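PDB 6NQ4: HAD superfamily hydrolase from Brucella suis biovar 1, which probably hydrolyses phosphate esters, as phosphatases of the haloacid dehalogenase (HAD) superfamily do. Local coordinates for residues Val157-Asp162 with Leu192-Gly197; Leu211-Gly214 with Arg218-Tyr221. One frame throughout, in Å; residues are numbered along the deposited sequence. Where two conformers were deposited one is given.

Contact 1: residues Val157-Asp162 with Leu192-Gly197; sequences VETPED and LIWCAG. With EDO (1,2-ethanediol), chain F.
A proline-tryptophan CH-pi contact, Pro160 on Trp194, joins the loop ahead of helix 164-172 to the end of a beta hairpin. Pro160 lays its CD over one face of the indole, 3.4 Å from the centroid of the Trp194 five-membered ring and only 3° off the ring normal. CG of the same proline reaches further across the indole, 3.7 Å from Trp194 CD2, and the two side chains cross at about a right angle. Thr159 adds a looser touch, with its CA 3.9 Å from Trp194 CD1. Both partners belong to the cap built around the five-stranded parallel sheet, consistent with the C2-type caps of HAD phosphatases; strand 185-188 pairs with 191-194, and Met185 also touches the Trp194 side chain. The loop is braced on its own side: Asp162 OD1 takes the N-H of Thr159 from above the carboxylate plane, while Asp162 N returns a bond to Thr159 O. Glu158 OE1 is held by Tyr163 OH and Asp154 N. No hydrogen bond crosses the contact; a 1,2-ethanediol, probably from the crystallisation liquor, bridges it. Its O1 donates to Glu158 O at 2.7 Å, its O2 receives a nearly straight bond from Trp194 N (2.9 Å, 172°), and it is also hydrogen-bonded to Asp155 O. With CG beside that N (chi1 -67°), Trp194 CD1 lies 3.3 Å from O2.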
loop_
_atom_site.group_PDB
_atom_site.type_symbol
_atom_site.label_atom_id
_atom_site.label_comp_id
_atom_site.label_asym_id
_atom_site.label_seq_id
_atom_site.Cartn_x
_atom_site.Cartn_y
_atom_site.Cartn_z
ATOM N N VAL A 157 -13.947 -6.310 13.916
ATOM C CA VAL A 157 -14.116 -6.668 15.323
ATOM C C VAL A 157 -12.851 -7.191 15.982
ATOM O O VAL A 157 -12.760 -7.175 17.224
ATOM C CB VAL A 157 -15.280 -7.664 15.531
ATOM C CG1 VAL A 157 -16.540 -7.177 14.843
ATOM C CG2 VAL A 157 -14.893 -9.044 15.044
ATOM N N GLU A 158 -11.863 -7.671 15.237
ATOM C CA GLU A 158 -10.690 -8.309 15.811
ATOM C C GLU A 158 -9.558 -7.307 15.980
ATOM O O GLU A 158 -9.524 -6.254 15.341
ATOM C CB GLU A 158 -10.227 -9.453 14.902
ATOM C CG GLU A 158 -11.256 -10.576 14.810
ATOM C CD GLU A 158 -10.950 -11.594 13.727
ATOM O OE1 GLU A 158 -10.041 -11.358 12.887
ATOM O OE2 GLU A 158 -11.650 -12.640 13.715
ATOM N N THR A 159 -8.616 -7.657 16.846
ATOM C CA THR A 159 -7.416 -6.868 17.082
ATOM C C THR A 159 -6.208 -7.781 17.029
ATOM O O THR A 159 -6.340 -9.009 17.051
ATOM C CB THR A 159 -7.477 -6.210 18.466
ATOM O OG1 THR A 159 -7.279 -7.211 19.471
ATOM C CG2 THR A 159 -8.802 -5.495 18.681
ATOM N N PRO A 160 -5.001 -7.213 16.965
ATOM C CA PRO A 160 -3.806 -8.070 16.906
ATOM C C PRO A 160 -3.665 -8.997 18.100
ATOM O O PRO A 160 -3.120 -10.095 17.944
ATOM C CB PRO A 160 -2.658 -7.058 16.807
ATOM C CG PRO A 160 -3.285 -5.873 16.124
ATOM C CD PRO A 160 -4.667 -5.798 16.710
ATOM N N GLU A 161 -4.167 -8.604 19.278
ATOM C CA GLU A 161 -4.121 -9.480 20.447
ATOM C C GLU A 161 -4.832 -10.810 20.203
ATOM O O GLU A 161 -4.406 -11.848 20.730
ATOM C CB GLU A 161 -4.720 -8.761 21.658
ATOM N N ASP A 162 -5.904 -10.807 19.405
ATOM C CA ASP A 162 -6.627 -12.041 19.123
ATOM C C ASP A 162 -5.775 -13.046 18.365
ATOM O O ASP A 162 -6.140 -14.227 18.302
ATOM C CB ASP A 162 -7.882 -11.764 18.290
ATOM C CG ASP A 162 -8.896 -10.914 19.021
ATOM O OD1 ASP A 162 -9.510 -10.037 18.383
ATOM O OD2 ASP A 162 -9.074 -11.126 20.240
ATOM N N LEU A 192 -10.512 3.523 12.301
ATOM C CA LEU A 192 -9.176 2.981 12.053
ATOM C C LEU A 192 -9.249 1.465 12.158
ATOM O O LEU A 192 -9.840 0.932 13.112
ATOM C CB LEU A 192 -8.142 3.541 13.039
ATOM C CG LEU A 192 -7.795 5.014 12.805
ATOM C CD1 LEU A 192 -7.105 5.633 14.013
ATOM C CD2 LEU A 192 -6.911 5.107 11.587
ATOM N N ILE A 193 -8.678 0.781 11.167
ATOM C CA ILE A 193 -8.793 -0.660 10.997
ATOM C C ILE A 193 -7.393 -1.261 10.988
ATOM O O ILE A 193 -6.505 -0.770 10.280
ATOM C CB ILE A 193 -9.494 -0.955 9.657
ATOM C CG1 ILE A 193 -10.862 -0.260 9.584
ATOM C CG2 ILE A 193 -9.616 -2.442 9.427
ATOM C CD1 ILE A 193 -11.864 -0.769 10.590
ATOM N N TRP A 194 -7.217 -2.366 11.713
ATOM C CA TRP A 194 -5.929 -3.048 11.732
ATOM C C TRP A 194 -5.681 -3.754 10.403
ATOM O O TRP A 194 -6.601 -4.331 9.818
ATOM C CB TRP A 194 -5.913 -4.095 12.846
ATOM C CG TRP A 194 -5.955 -3.493 14.208
ATOM C CD1 TRP A 194 -7.005 -3.518 15.082
ATOM C CD2 TRP A 194 -4.908 -2.766 14.851
ATOM N NE1 TRP A 194 -6.677 -2.836 16.228
ATOM C CE2 TRP A 194 -5.389 -2.378 16.123
ATOM C CE3 TRP A 194 -3.615 -2.401 14.479
ATOM C CZ2 TRP A 194 -4.621 -1.632 17.024
ATOM C CZ3 TRP A 194 -2.850 -1.663 15.376
ATOM C CH2 TRP A 194 -3.354 -1.291 16.635
ATOM N N CYS A 195 -4.428 -3.733 9.951
ATOM C CA CYS A 195 -4.036 -4.323 8.676
ATOM C C CYS A 195 -3.022 -5.442 8.884
ATOM O O CYS A 195 -2.527 -5.683 9.988
ATOM C CB CYS A 195 -3.409 -3.266 7.774
ATOM S SG CYS A 195 -4.496 -1.928 7.312
ATOM N N ALA A 196 -2.667 -6.095 7.774
ATOM C CA ALA A 196 -1.734 -7.217 7.813
ATOM C C ALA A 196 -0.410 -6.831 8.453
ATOM O O ALA A 196 0.224 -7.663 9.111
ATOM C CB ALA A 196 -1.481 -7.724 6.398
ATOM N N GLY A 197 0.041 -5.589 8.244
ATOM C CA GLY A 197 1.320 -5.164 8.779
ATOM C C GLY A 197 1.381 -5.231 10.291
ATOM O O GLY A 197 2.458 -5.426 10.868
HETATM C C1 EDO F . -11.358 -3.210 14.770
HETATM O O1 EDO F . -10.670 -3.841 15.858
HETATM C C2 EDO F . -10.339 -2.462 13.918
HETATM O O2 EDO F . -9.604 -3.383 13.074
#

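Contact 2: residues Leu211-Gly214 with Arg218-Tyr221; sequences LIAG and RPIY. With EDO (1,2-ethanediol), chain D.
Ala213 and Gly214 meet Pro219 and Ile220 where the loop after strand 210-212 leads into helix 218-232, a strand-loop-helix connection that returns the chain from the cap to the HAD core. The carbonyl of Ala213 faces the first turn of the helix. Pro219 has no N-H to offer it, and the next amide does so instead, in a weak, bent hydrogen bond from Ile220 N to Ala213 O (3.3 Å, 134°). Pro219 rests its ring carbons on the same carbonyl, with CB 3.7 Å from Ala213 O, and its CB also lies 4.0 Å from the methyl CB of Ala213. One residue on, the CG2 branch of Ile220 presses on the backbone of Gly214, 3.7 Å from its C atom; CG1, anti to the backbone N (chi1 -164°), carries CD1 alongside the same glycine, 4.3 Å from Gly214 CA. Behind this first shell stands helix 104-114: Val107 touches both Ala213 and Ile220, and Leu111 packs on Ala213 and Leu211. The strand itself is held to its neighbour in the cap sheet by backbone bonds from Leu211 to Phe177 and Cys179. Lys215, which touches Ile220 and Tyr221, follows Gly214 at the place where HAD phosphatases usually carry their motif III lysine. Further back along the chain, Ile212 N donates to O2 of a 1,2-ethanediol at 3.1 Å.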
loop_
_atom_site.group_PDB
_atom_site.type_symbol
_atom_site.label_atom_id
_atom_site.label_comp_id
_atom_site.label_asym_id
_atom_site.label_seq_id
_atom_site.Cartn_x
_atom_site.Cartn_y
_atom_site.Cartn_z
ATOM N N LEU A 211 8.319 -11.580 4.977
ATOM C CA LEU A 211 8.680 -11.233 3.609
ATOM C C LEU A 211 7.664 -10.218 3.118
ATOM O O LEU A 211 6.461 -10.489 3.133
ATOM C CB LEU A 211 8.676 -12.470 2.707
ATOM C CG LEU A 211 9.691 -13.547 3.082
ATOM C CD1 LEU A 211 9.120 -14.552 4.088
ATOM C CD2 LEU A 211 10.194 -14.233 1.824
ATOM N N ILE A 212 8.150 -9.046 2.713
ATOM C CA ILE A 212 7.309 -7.886 2.429
ATOM C C ILE A 212 7.781 -7.231 1.135
ATOM O O ILE A 212 8.986 -7.127 0.879
ATOM C CB ILE A 212 7.337 -6.894 3.624
ATOM C CG1 ILE A 212 7.182 -7.650 4.963
ATOM C CG2 ILE A 212 6.223 -5.863 3.489
ATOM C CD1 ILE A 212 7.040 -6.767 6.221
ATOM N N ALA A 213 6.825 -6.821 0.302
ATOM C CA ALA A 213 7.136 -6.212 -0.983
ATOM C C ALA A 213 6.512 -4.840 -1.195
ATOM O O ALA A 213 6.965 -4.117 -2.090
ATOM C CB ALA A 213 6.697 -7.136 -2.135
ATOM N N GLY A 214 5.514 -4.451 -0.385
ATOM C CA GLY A 214 4.856 -3.167 -0.526
ATOM C C GLY A 214 5.690 -2.022 0.036
ATOM O O GLY A 214 6.822 -2.201 0.482
ATOM N N ARG A 218 11.389 -1.835 -1.952
ATOM C CA ARG A 218 11.656 -1.505 -3.348
ATOM C C ARG A 218 10.744 -2.183 -4.368
ATOM O O ARG A 218 10.459 -1.549 -5.396
ATOM C CB ARG A 218 13.133 -1.749 -3.675
ATOM C CG ARG A 218 13.525 -1.184 -5.023
ATOM C CD ARG A 218 14.947 -1.520 -5.360
ATOM N NE ARG A 218 15.864 -0.917 -4.414
ATOM C CZ ARG A 218 17.085 -1.382 -4.170
ATOM N NH1 ARG A 218 17.525 -2.462 -4.803
ATOM N NH2 ARG A 218 17.862 -0.777 -3.286
ATOM N N PRO A 219 10.280 -3.440 -4.186
ATOM C CA PRO A 219 9.568 -4.092 -5.307
ATOM C C PRO A 219 8.374 -3.321 -5.831
ATOM O O PRO A 219 8.166 -3.267 -7.052
ATOM C CB PRO A 219 9.185 -5.460 -4.741
ATOM C CG PRO A 219 10.290 -5.753 -3.770
ATOM C CD PRO A 219 10.559 -4.411 -3.109
ATOM N N ILE A 220 7.585 -2.699 -4.959
ATOM C CA ILE A 220 6.424 -1.974 -5.462
ATOM C C ILE A 220 6.848 -0.754 -6.274
ATOM O O ILE A 220 6.196 -0.410 -7.275
ATOM C CB ILE A 220 5.460 -1.630 -4.305
ATOM C CG1 ILE A 220 4.081 -1.235 -4.857
ATOM C CG2 ILE A 220 6.042 -0.554 -3.373
ATOM C CD1 ILE A 220 3.032 -1.039 -3.769
ATOM N N TYR A 221 7.962 -0.108 -5.892
ATOM C CA TYR A 221 8.464 1.041 -6.645
ATOM C C TYR A 221 8.995 0.616 -7.998
ATOM O O TYR A 221 8.782 1.314 -8.991
ATOM C CB TYR A 221 9.526 1.804 -5.837
ATOM C CG TYR A 221 8.881 2.526 -4.686
ATOM C CD1 TYR A 221 8.271 3.765 -4.876
ATOM C CD2 TYR A 221 8.775 1.927 -3.438
ATOM C CE1 TYR A 221 7.618 4.412 -3.834
ATOM C CE2 TYR A 221 8.112 2.549 -2.413
ATOM C CZ TYR A 221 7.536 3.793 -2.612
ATOM O OH TYR A 221 6.861 4.429 -1.585
HETATM C C1 EDO D . 11.210 -9.758 1.656
HETATM O O1 EDO D . 12.052 -10.192 0.581
HETATM C C2 EDO D . 11.867 -8.649 2.471
HETATM O O2 EDO D . 11.023 -8.305 3.579
#

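Overall arrangement
Contact 1 closes before contact 2 opens, and the chain runs from one to the other through helix 196-205 and strand 210-212. Their centres are 21 Å apart and their nearest atoms about 6 Å, without touching. Contact 1 lies within what is, by topology, the cap, tying a loop to the hairpin 185-188/191-194, whereas contact 2 lies where an edge strand, 210-212, of the five-stranded cap sheet gives way to helix 218-232, which leads to strand 241-245 of the six-stranded core sheet. The sodium ion, bound by Asp42, Trp44 and Asp246 of the core, lies about 11 Å from the Ile220 side chain. The pair thus illustrates packing within an inserted domain and packing at its junction with the core.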